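Receptor-like protein kinase ANXUR1 (Arabidopsis thaliana, PDB 6FIG) probably relays extracellular signals in plant reproduction from its malectin-like ectodomain to a cytoplasmic serine/threonine kinase. Local coordinates at residues L164-A169 against D179-N184; A37-Q42 against S83-L88; T63-I68 against K133-I138. All coordinates share one frame; numbering follows the deposited sequence.

Interaction 1. Residues L164-A169 against D179-N184; sequences LFDTAA and DAKTAN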
loop_
_atom_site.group_PDB
_atom_site.type_symbol
_atom_site.label_atom_id
_atom_site.label_comp_id
_atom_site.label_asym_id
_atom_site.label_seq_id
_atom_site.Cartn_x
_atom_site.Cartn_y
_atom_site.Cartn_z
ATOM N N LEU A 164 -3.351 11.857 -13.152
ATOM C CA LEU A 164 -4.077 12.808 -12.323
ATOM C C LEU A 164 -4.040 14.222 -12.890
ATOM O O LEU A 164 -4.562 15.136 -12.248
ATOM C CB LEU A 164 -3.521 12.814 -10.911
ATOM C CG LEU A 164 -3.754 11.480 -10.175
ATOM C CD1 LEU A 164 -3.182 11.606 -8.773
ATOM C CD2 LEU A 164 -5.209 11.089 -10.148
ATOM N N PHE A 165 -3.434 14.396 -14.074
ATOM C CA PHE A 165 -3.243 15.714 -14.691
ATOM C C PHE A 165 -3.966 15.767 -16.018
ATOM O O PHE A 165 -3.959 14.819 -16.786
ATOM C CB PHE A 165 -1.755 15.987 -14.907
ATOM C CG PHE A 165 -0.951 15.887 -13.637
ATOM C CD1 PHE A 165 -1.040 16.887 -12.681
ATOM C CD2 PHE A 165 -0.195 14.761 -13.365
ATOM C CE1 PHE A 165 -0.312 16.800 -11.487
ATOM C CE2 PHE A 165 0.532 14.659 -12.190
ATOM C CZ PHE A 165 0.465 15.672 -11.238
ATOM N N ASP A 166 -4.622 16.882 -16.278
ATOM C CA ASP A 166 -5.262 17.107 -17.567
ATOM C C ASP A 166 -5.003 18.580 -17.918
ATOM O O ASP A 166 -3.869 19.054 -17.742
ATOM C CB ASP A 166 -6.745 16.737 -17.497
ATOM C CG ASP A 166 -7.366 16.586 -18.866
ATOM O OD1 ASP A 166 -6.795 15.846 -19.707
ATOM O OD2 ASP A 166 -8.421 17.197 -19.105
ATOM N N THR A 167 -6.010 19.333 -18.336
ATOM C CA THR A 167 -5.787 20.702 -18.751
ATOM C C THR A 167 -5.857 21.659 -17.567
ATOM O O THR A 167 -6.474 21.370 -16.535
ATOM C CB THR A 167 -6.773 21.135 -19.851
ATOM O OG1 THR A 167 -8.104 21.126 -19.329
ATOM C CG2 THR A 167 -6.701 20.224 -21.027
ATOM N N ALA A 168 -5.226 22.813 -17.735
ATOM C CA ALA A 168 -5.246 23.886 -16.753
ATOM C C ALA A 168 -5.604 25.179 -17.462
ATOM O O ALA A 168 -5.157 25.409 -18.584
ATOM C CB ALA A 168 -3.879 24.016 -16.098
ATOM N N ALA A 169 -6.429 25.983 -16.808
ATOM C CA ALA A 169 -6.899 27.253 -17.367
ATOM C C ALA A 169 -5.782 28.284 -17.260
ATOM O O ALA A 169 -5.291 28.534 -16.173
ATOM C CB ALA A 169 -8.130 27.727 -16.593
ATOM N N ASP A 179 -2.086 22.007 -21.664
ATOM C CA ASP A 179 -2.289 20.549 -21.535
ATOM C C ASP A 179 -1.192 19.879 -20.724
ATOM O O ASP A 179 -0.051 19.870 -21.151
ATOM C CB ASP A 179 -2.379 19.912 -22.910
ATOM C CG ASP A 179 -2.915 18.498 -22.866
ATOM O OD1 ASP A 179 -3.254 18.007 -21.764
ATOM O OD2 ASP A 179 -3.022 17.899 -23.948
ATOM N N ALA A 180 -1.541 19.304 -19.567
ATOM C CA ALA A 180 -0.563 18.615 -18.711
ATOM C C ALA A 180 -0.672 17.098 -18.803
ATOM O O ALA A 180 0.149 16.403 -18.177
ATOM C CB ALA A 180 -0.713 19.051 -17.272
ATOM N N LYS A 181 -1.610 16.579 -19.605
ATOM C CA LYS A 181 -1.814 15.130 -19.678
ATOM C C LYS A 181 -0.537 14.345 -19.989
ATOM O O LYS A 181 -0.326 13.269 -19.431
ATOM C CB LYS A 181 -2.910 14.783 -20.688
ATOM C CG LYS A 181 -3.158 13.305 -20.913
ATOM C CD LYS A 181 -3.659 12.627 -19.651
ATOM C CE LYS A 181 -3.905 11.143 -19.865
ATOM N NZ LYS A 181 -4.861 10.858 -20.953
ATOM N N THR A 182 0.313 14.870 -20.871
ATOM C CA THR A 182 1.550 14.176 -21.241
ATOM C C THR A 182 2.787 14.986 -20.841
ATOM O O THR A 182 3.882 14.766 -21.382
ATOM C CB THR A 182 1.596 13.836 -22.743
ATOM O OG1 THR A 182 1.363 15.027 -23.493
ATOM C CG2 THR A 182 0.538 12.775 -23.108
ATOM N N ALA A 183 2.630 15.877 -19.876
ATOM C CA ALA A 183 3.732 16.678 -19.382
ATOM C C ALA A 183 4.521 15.912 -18.327
ATOM O O ALA A 183 3.979 15.025 -17.655
ATOM C CB ALA A 183 3.225 17.981 -18.810
ATOM N N ASN A 184 5.786 16.276 -18.194
ATOM C CA ASN A 184 6.597 15.904 -17.042
ATOM C C ASN A 184 6.544 17.060 -16.083
ATOM O O ASN A 184 6.682 18.219 -16.517
ATOM C CB ASN A 184 8.030 15.613 -17.475
ATOM C CG ASN A 184 8.093 14.471 -18.453
ATOM O OD1 ASN A 184 7.780 13.315 -18.094
ATOM N ND2 ASN A 184 8.456 14.769 -19.704
#

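Interaction 2. Residues A37-Q42 against S83-L88; sequences ATATYQ and STYTGL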
loop_
_atom_site.group_PDB
_atom_site.type_symbol
_atom_site.label_atom_id
_atom_site.label_comp_id
_atom_site.label_asym_id
_atom_site.label_seq_id
_atom_site.Cartn_x
_atom_site.Cartn_y
_atom_site.Cartn_z
ATOM N N ALA A 37 28.367 5.117 1.559
ATOM C CA ALA A 37 28.901 6.037 2.550
ATOM C C ALA A 37 27.861 6.319 3.608
ATOM O O ALA A 37 26.671 6.355 3.323
ATOM C CB ALA A 37 29.359 7.331 1.901
ATOM N N THR A 38 28.322 6.524 4.835
ATOM C CA THR A 38 27.451 6.924 5.925
ATOM C C THR A 38 27.801 8.350 6.324
ATOM O O THR A 38 28.991 8.698 6.446
ATOM C CB THR A 38 27.590 5.967 7.121
ATOM O OG1 THR A 38 27.473 4.615 6.648
ATOM C CG2 THR A 38 26.498 6.235 8.166
ATOM N N ALA A 39 26.770 9.166 6.535
ATOM C CA ALA A 39 26.956 10.559 6.938
ATOM C C ALA A 39 27.633 10.631 8.307
ATOM O O ALA A 39 27.347 9.808 9.173
ATOM C CB ALA A 39 25.634 11.284 6.997
ATOM N N THR A 40 28.517 11.612 8.483
ATOM C CA THR A 40 29.248 11.798 9.753
ATOM C C THR A 40 28.378 12.350 10.893
ATOM O O THR A 40 28.721 12.181 12.065
ATOM C CB THR A 40 30.453 12.762 9.592
ATOM O OG1 THR A 40 30.006 13.990 8.994
ATOM C CG2 THR A 40 31.530 12.140 8.728
ATOM N N TYR A 41 27.278 13.015 10.546
ATOM C CA TYR A 41 26.483 13.785 11.504
ATOM C C TYR A 41 24.993 13.552 11.244
ATOM O O TYR A 41 24.572 13.514 10.083
ATOM C CB TYR A 41 26.870 15.266 11.370
ATOM C CG TYR A 41 26.015 16.238 12.140
ATOM C CD1 TYR A 41 25.989 16.235 13.540
ATOM C CD2 TYR A 41 25.232 17.179 11.465
ATOM C CE1 TYR A 41 25.188 17.140 14.237
ATOM C CE2 TYR A 41 24.440 18.080 12.148
ATOM C CZ TYR A 41 24.419 18.064 13.527
ATOM O OH TYR A 41 23.614 18.975 14.168
ATOM N N GLN A 42 24.234 13.340 12.323
ATOM C CA GLN A 42 22.784 13.220 12.288
ATOM C C GLN A 42 22.179 14.544 12.739
ATOM O O GLN A 42 22.159 14.851 13.929
ATOM C CB GLN A 42 22.293 12.064 13.179
ATOM C CG GLN A 42 20.771 11.985 13.256
ATOM C CD GLN A 42 20.205 10.717 13.879
ATOM O OE1 GLN A 42 20.926 9.775 14.201
ATOM N NE2 GLN A 42 18.878 10.694 14.041
ATOM N N SER A 83 26.055 16.205 3.578
ATOM C CA SER A 83 26.916 15.990 4.748
ATOM C C SER A 83 28.290 15.575 4.238
ATOM O O SER A 83 28.511 15.505 3.028
ATOM C CB SER A 83 26.344 14.888 5.648
ATOM O OG SER A 83 27.085 14.756 6.851
ATOM N N THR A 84 29.209 15.297 5.150
ATOM C CA THR A 84 30.526 14.811 4.750
ATOM C C THR A 84 30.432 13.302 4.559
ATOM O O THR A 84 30.090 12.568 5.485
ATOM C CB THR A 84 31.611 15.194 5.767
ATOM O OG1 THR A 84 31.631 16.620 5.897
ATOM C CG2 THR A 84 32.998 14.724 5.307
ATOM N N TYR A 85 30.702 12.860 3.332
ATOM C CA TYR A 85 30.734 11.449 2.976
ATOM C C TYR A 85 32.147 11.124 2.510
ATOM O O TYR A 85 32.676 11.831 1.644
ATOM C CB TYR A 85 29.771 11.191 1.845
ATOM C CG TYR A 85 28.324 11.428 2.215
ATOM C CD1 TYR A 85 27.645 10.532 3.045
ATOM C CD2 TYR A 85 27.632 12.513 1.712
ATOM C CE1 TYR A 85 26.323 10.727 3.379
ATOM C CE2 TYR A 85 26.293 12.722 2.034
ATOM C CZ TYR A 85 25.646 11.824 2.867
ATOM O OH TYR A 85 24.308 12.026 3.167
ATOM N N THR A 86 32.728 10.069 3.088
ATOM C CA THR A 86 34.065 9.549 2.716
ATOM C C THR A 86 35.133 10.646 2.585
ATOM O O THR A 86 35.962 10.625 1.669
ATOM C CB THR A 86 33.970 8.671 1.445
ATOM O OG1 THR A 86 33.440 9.428 0.343
ATOM C CG2 THR A 86 33.018 7.504 1.701
ATOM N N GLY A 87 35.104 11.598 3.519
ATOM C CA GLY A 87 36.043 12.721 3.536
ATOM C C GLY A 87 35.868 13.797 2.470
ATOM O O GLY A 87 36.663 14.733 2.419
ATOM N N LEU A 88 34.837 13.695 1.627
ATOM C CA LEU A 88 34.650 14.662 0.546
ATOM C C LEU A 88 33.980 15.924 1.081
ATOM O O LEU A 88 33.235 15.862 2.041
ATOM C CB LEU A 88 33.818 14.066 -0.593
ATOM C CG LEU A 88 34.411 12.873 -1.342
ATOM C CD1 LEU A 88 33.386 12.294 -2.301
ATOM C CD2 LEU A 88 35.682 13.281 -2.084
HETATM O O HOH W 1 31.529 8.787 5.298
#

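Interaction 3. Residues T63-I68 against K133-I138; sequences TYEIPI and KDVLSI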
loop_
_atom_site.group_PDB
_atom_site.type_symbol
_atom_site.label_atom_id
_atom_site.label_comp_id
_atom_site.label_asym_id
_atom_site.label_seq_id
_atom_site.Cartn_x
_atom_site.Cartn_y
_atom_site.Cartn_z
ATOM N N THR A 63 24.373 4.963 -13.757
ATOM C CA THR A 63 22.956 4.846 -14.123
ATOM C C THR A 63 22.303 3.716 -13.336
ATOM O O THR A 63 22.894 2.622 -13.189
ATOM C CB THR A 63 22.787 4.580 -15.636
ATOM O OG1 THR A 63 23.383 5.652 -16.382
ATOM C CG2 THR A 63 21.299 4.432 -16.026
ATOM N N TYR A 64 21.093 3.985 -12.846
ATOM C CA TYR A 64 20.158 2.970 -12.381
ATOM C C TYR A 64 19.199 2.615 -13.516
ATOM O O TYR A 64 18.814 3.489 -14.297
ATOM C CB TYR A 64 19.297 3.470 -11.234
ATOM C CG TYR A 64 20.045 3.782 -9.963
ATOM C CD1 TYR A 64 20.146 2.846 -8.947
ATOM C CD2 TYR A 64 20.623 5.009 -9.776
ATOM C CE1 TYR A 64 20.797 3.135 -7.767
ATOM C CE2 TYR A 64 21.302 5.315 -8.610
ATOM C CZ TYR A 64 21.380 4.366 -7.607
ATOM O OH TYR A 64 22.038 4.661 -6.455
ATOM N N GLU A 65 18.779 1.357 -13.559
ATOM C CA GLU A 65 17.717 0.908 -14.448
ATOM C C GLU A 65 16.624 0.261 -13.606
ATOM O O GLU A 65 16.864 -0.733 -12.907
ATOM C CB GLU A 65 18.252 -0.045 -15.515
ATOM C CG GLU A 65 18.989 0.702 -16.618
ATOM C CD GLU A 65 19.425 -0.167 -17.794
ATOM O OE1 GLU A 65 19.054 -1.355 -17.870
ATOM O OE2 GLU A 65 20.150 0.367 -18.652
ATOM N N ILE A 66 15.423 0.836 -13.667
ATOM C CA ILE A 66 14.319 0.386 -12.838
ATOM C C ILE A 66 13.190 -0.104 -13.746
ATOM O O ILE A 66 12.726 0.656 -14.595
ATOM C CB ILE A 66 13.880 1.531 -11.910
ATOM C CG1 ILE A 66 14.986 1.716 -10.844
ATOM C CG2 ILE A 66 12.536 1.243 -11.242
ATOM C CD1 ILE A 66 14.860 2.962 -10.042
ATOM N N PRO A 67 12.729 -1.355 -13.558
ATOM C CA PRO A 67 11.624 -1.815 -14.397
ATOM C C PRO A 67 10.327 -1.051 -14.124
ATOM O O PRO A 67 9.986 -0.821 -12.969
ATOM C CB PRO A 67 11.472 -3.299 -14.014
ATOM C CG PRO A 67 12.720 -3.670 -13.316
ATOM C CD PRO A 67 13.209 -2.421 -12.655
ATOM N N ILE A 68 9.635 -0.657 -15.193
ATOM C CA ILE A 68 8.374 0.056 -15.104
ATOM C C ILE A 68 7.433 -0.400 -16.212
ATOM O O ILE A 68 7.860 -0.997 -17.198
ATOM C CB ILE A 68 8.548 1.593 -15.238
ATOM C CG1 ILE A 68 9.384 1.963 -16.472
ATOM C CG2 ILE A 68 9.159 2.187 -13.980
ATOM C CD1 ILE A 68 9.293 3.419 -16.872
ATOM N N LYS A 133 8.546 2.804 -22.576
ATOM C CA LYS A 133 9.749 2.035 -22.341
ATOM C C LYS A 133 9.543 1.285 -21.043
ATOM O O LYS A 133 9.007 1.848 -20.078
ATOM C CB LYS A 133 10.969 2.954 -22.247
ATOM C CG LYS A 133 11.497 3.397 -23.606
ATOM C CD LYS A 133 12.609 4.434 -23.481
ATOM C CE LYS A 133 13.955 3.806 -23.153
ATOM N NZ LYS A 133 14.884 4.793 -22.517
ATOM N N ASP A 134 9.984 0.033 -21.006
ATOM C CA ASP A 134 9.807 -0.808 -19.825
ATOM C C ASP A 134 10.936 -0.639 -18.791
ATOM O O ASP A 134 10.940 -1.320 -17.769
ATOM C CB ASP A 134 9.585 -2.290 -20.201
ATOM C CG ASP A 134 10.714 -2.884 -21.041
ATOM O OD1 ASP A 134 11.877 -2.454 -20.902
ATOM O OD2 ASP A 134 10.446 -3.810 -21.853
ATOM N N VAL A 135 11.865 0.284 -19.041
ATOM C CA VAL A 135 12.923 0.598 -18.089
ATOM C C VAL A 135 13.007 2.108 -17.888
ATOM O O VAL A 135 12.973 2.864 -18.853
ATOM C CB VAL A 135 14.278 0.045 -18.580
ATOM C CG1 VAL A 135 15.427 0.537 -17.722
ATOM C CG2 VAL A 135 14.252 -1.480 -18.582
ATOM N N LEU A 136 13.096 2.532 -16.628
ATOM C CA LEU A 136 13.391 3.911 -16.283
ATOM C C LEU A 136 14.888 3.975 -16.001
ATOM O O LEU A 136 15.361 3.385 -15.029
ATOM C CB LEU A 136 12.590 4.353 -15.054
ATOM C CG LEU A 136 12.828 5.794 -14.587
ATOM C CD1 LEU A 136 12.415 6.789 -15.668
ATOM C CD2 LEU A 136 12.062 6.081 -13.303
ATOM N N SER A 137 15.612 4.695 -16.845
ATOM C CA SER A 137 17.032 4.941 -16.663
ATOM C C SER A 137 17.301 6.250 -15.942
ATOM O O SER A 137 16.953 7.309 -16.461
ATOM C CB SER A 137 17.709 4.958 -18.013
ATOM O OG SER A 137 17.590 3.674 -18.608
ATOM N N ILE A 138 17.892 6.175 -14.747
ATOM C CA ILE A 138 18.142 7.363 -13.937
ATOM C C ILE A 138 19.646 7.550 -13.909
ATOM O O ILE A 138 20.368 6.721 -13.332
ATOM C CB ILE A 138 17.630 7.235 -12.494
ATOM C CG1 ILE A 138 16.146 6.897 -12.482
ATOM C CG2 ILE A 138 17.904 8.531 -11.739
ATOM C CD1 ILE A 138 15.648 6.506 -11.112
HETATM O O HOH W 2 19.816 2.759 -19.721
#

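Interaction 1. Residues L164-A169 against D179-N184
The carbonyl oxygen of Asp166 is gripped at an unusual slant: the backbone N-H of Ala180 reaches it from above the carbonyl plane, 49° out of it, with Ala180 N 3.0 Å from Asp166 O. The N-H...O angle of 147° makes the bond usable but bent, and the methyl of Ala180 presses on the same acceptor, its CB 3.2 Å from Asp166 O. On the inner side, CB of Phe165 rests 4.0 Å from CB of Ala180. CG of Phe165 is anti to the carbonyl carbon, beside the backbone N (chi1 -56°), which carries the ring away from the 179-184 segment, where it meets Phe370 edge-to-face. The neighbouring carbonyl, that of Phe165, is flanked by the aliphatic part of Lys181: the bend at chi2 brings CD within 3.6 Å of Phe165 O, and the chain's end then leads away.

The arrangement is the base of a β-hairpin formed by strands 167-170 and 177-179. Thr167 and Asp179 make a non-hydrogen-bonded antiparallel pair; their side chains cross at a slant, Thr167 CG2 just touching Asp179 OD1. Just past this pair, Asp179 closes an Asx turn: the backbone N of Lys181 donates to Asp179 OD1 (3.1 Å), and a type I turn from Ala180 to Ala183 follows. On the outer face, Asp166 OD1 stands 4.6 Å from Asp179 OD1. This like-charge proximity is probably eased in part by the Lys181 ammonium, whose NZ lies 5.5 Å from Asp166 OD1 without touching it. Beneath, Ala168 and Ala180 both pack on Ile281 of strand 278-287, while Arg73 bonds the carbonyls of Lys181 and Ala183.

Interaction 2. Residues A37-Q42 against S83-L88
Tyr85 lays its ring obliquely along the backbone and methyl groups of Ala37 and Ala39, where strand 35-38 runs out into a loop of the malectin-like β-sandwich. Its CD1 is 3.8 Å from Ala37 CB, and CE1 is 3.7 Å from Ala39 CB. With CG beside its own backbone N (chi1 -65°), the ring is swung in toward the strand. The ring's other neighbours include Ala55 and Ile57 of strand 54-58. Its hydroxyl bonds to Tyr81 O and to Asn154, a residue of a calcium site; the Tyr85 side chain lies about 7 Å from that ion.

Past the ring, Thr86 adds a second apolar touch, CG2 to Ala37 CB at 3.7 Å, and begins the positive-phi part of a type I' turn from Tyr85 to Leu88. The same methyl of Ala39 that meets the ring also meets Ser83 OG, with Ala39 CB 3.8 Å from it, and beyond it Thr40 sets its methyl CG2 3.6 Å from the carbonyl oxygen of Thr84. The segments share no direct hydrogen bond. A single water joins them instead, donating to Thr38 O at 2.8 Å and accepting from Thr86 N at 2.8 Å.

Interaction 3. Residues T63-I68 against K133-I138
Tyr64 and Ile138 exchange two backbone hydrogen bonds, each 2.9 Å between N and O, and Ile66 and Leu136 exchange two more. These antiparallel hydrogen-bonded pairs, alternating with the non-hydrogen-bonded pairs Glu65-Ser137 and Pro67-Val135, join two adjacent strands of the five-stranded antiparallel sheet of the first malectin-like lobe. The bond from Leu136 N to Ile66 O is almost straight at 178°. A fifth bond, from Ile68 N to Asp134 O (3.0 Å), continues the register past the strand ends, but here the donor stands 53° above the carbonyl plane.

Side chains sort onto two faces. Toward the face of Tyr64, Ile66, Leu136 and Ile138, the δ-methyls of Ile66 and Ile138 meet, CD1 to CD1 at 3.8 Å, and the Tyr64 ring sets its edge toward Ile138 O. Ile68 packs on Leu136 instead: its chi1 of 51° sets CG1 between the backbone N and carbonyl carbon, bringing CD1 to 3.9 Å from Leu136 CB. On the other face, Val135 CG1 lies 3.6 Å from Glu65 CB, and a water spans Glu65 OE2 (2.6 Å) and Ser137 OG (2.7 Å).

Around this shell, Lys30 of the adjoining strand 29-31 forms a salt bridge with Glu65 OE1, so that the two carboxylate oxygens have different partners, Lys30 and the water. Asn100 accepts from Ser137 N on the opposite edge of strand 135-142. Val158 of strand 151-161 packs against Ile66 and Ile68, as expected where two sheets of a sandwich meet. The hydroxyl OH of Tyr64 is hydrogen-bonded to Asp25 OD2.

In the fold
The three contacts differ in how far the backbone does the work. Interaction 3 is a regular strand pairing with five direct bonds and a buried apolar face, and it buries the largest surface, 550 Å². Interaction 1 keeps one bent backbone bond at the base of a hairpin and mixes two buried residues with charged, exposed ones. Interaction 2 is peripheral, its centre about 28 Å from the chain's, with four of nine touching residues exposed, and relies on a tyrosine ring set obliquely against two alanines and a bridging water. Interactions 2 and 3 alternate along the chain and both touch strand 54-58, through Tyr85 and Tyr64 respectively; interaction 1 follows both, across the chain's centre from interaction 2.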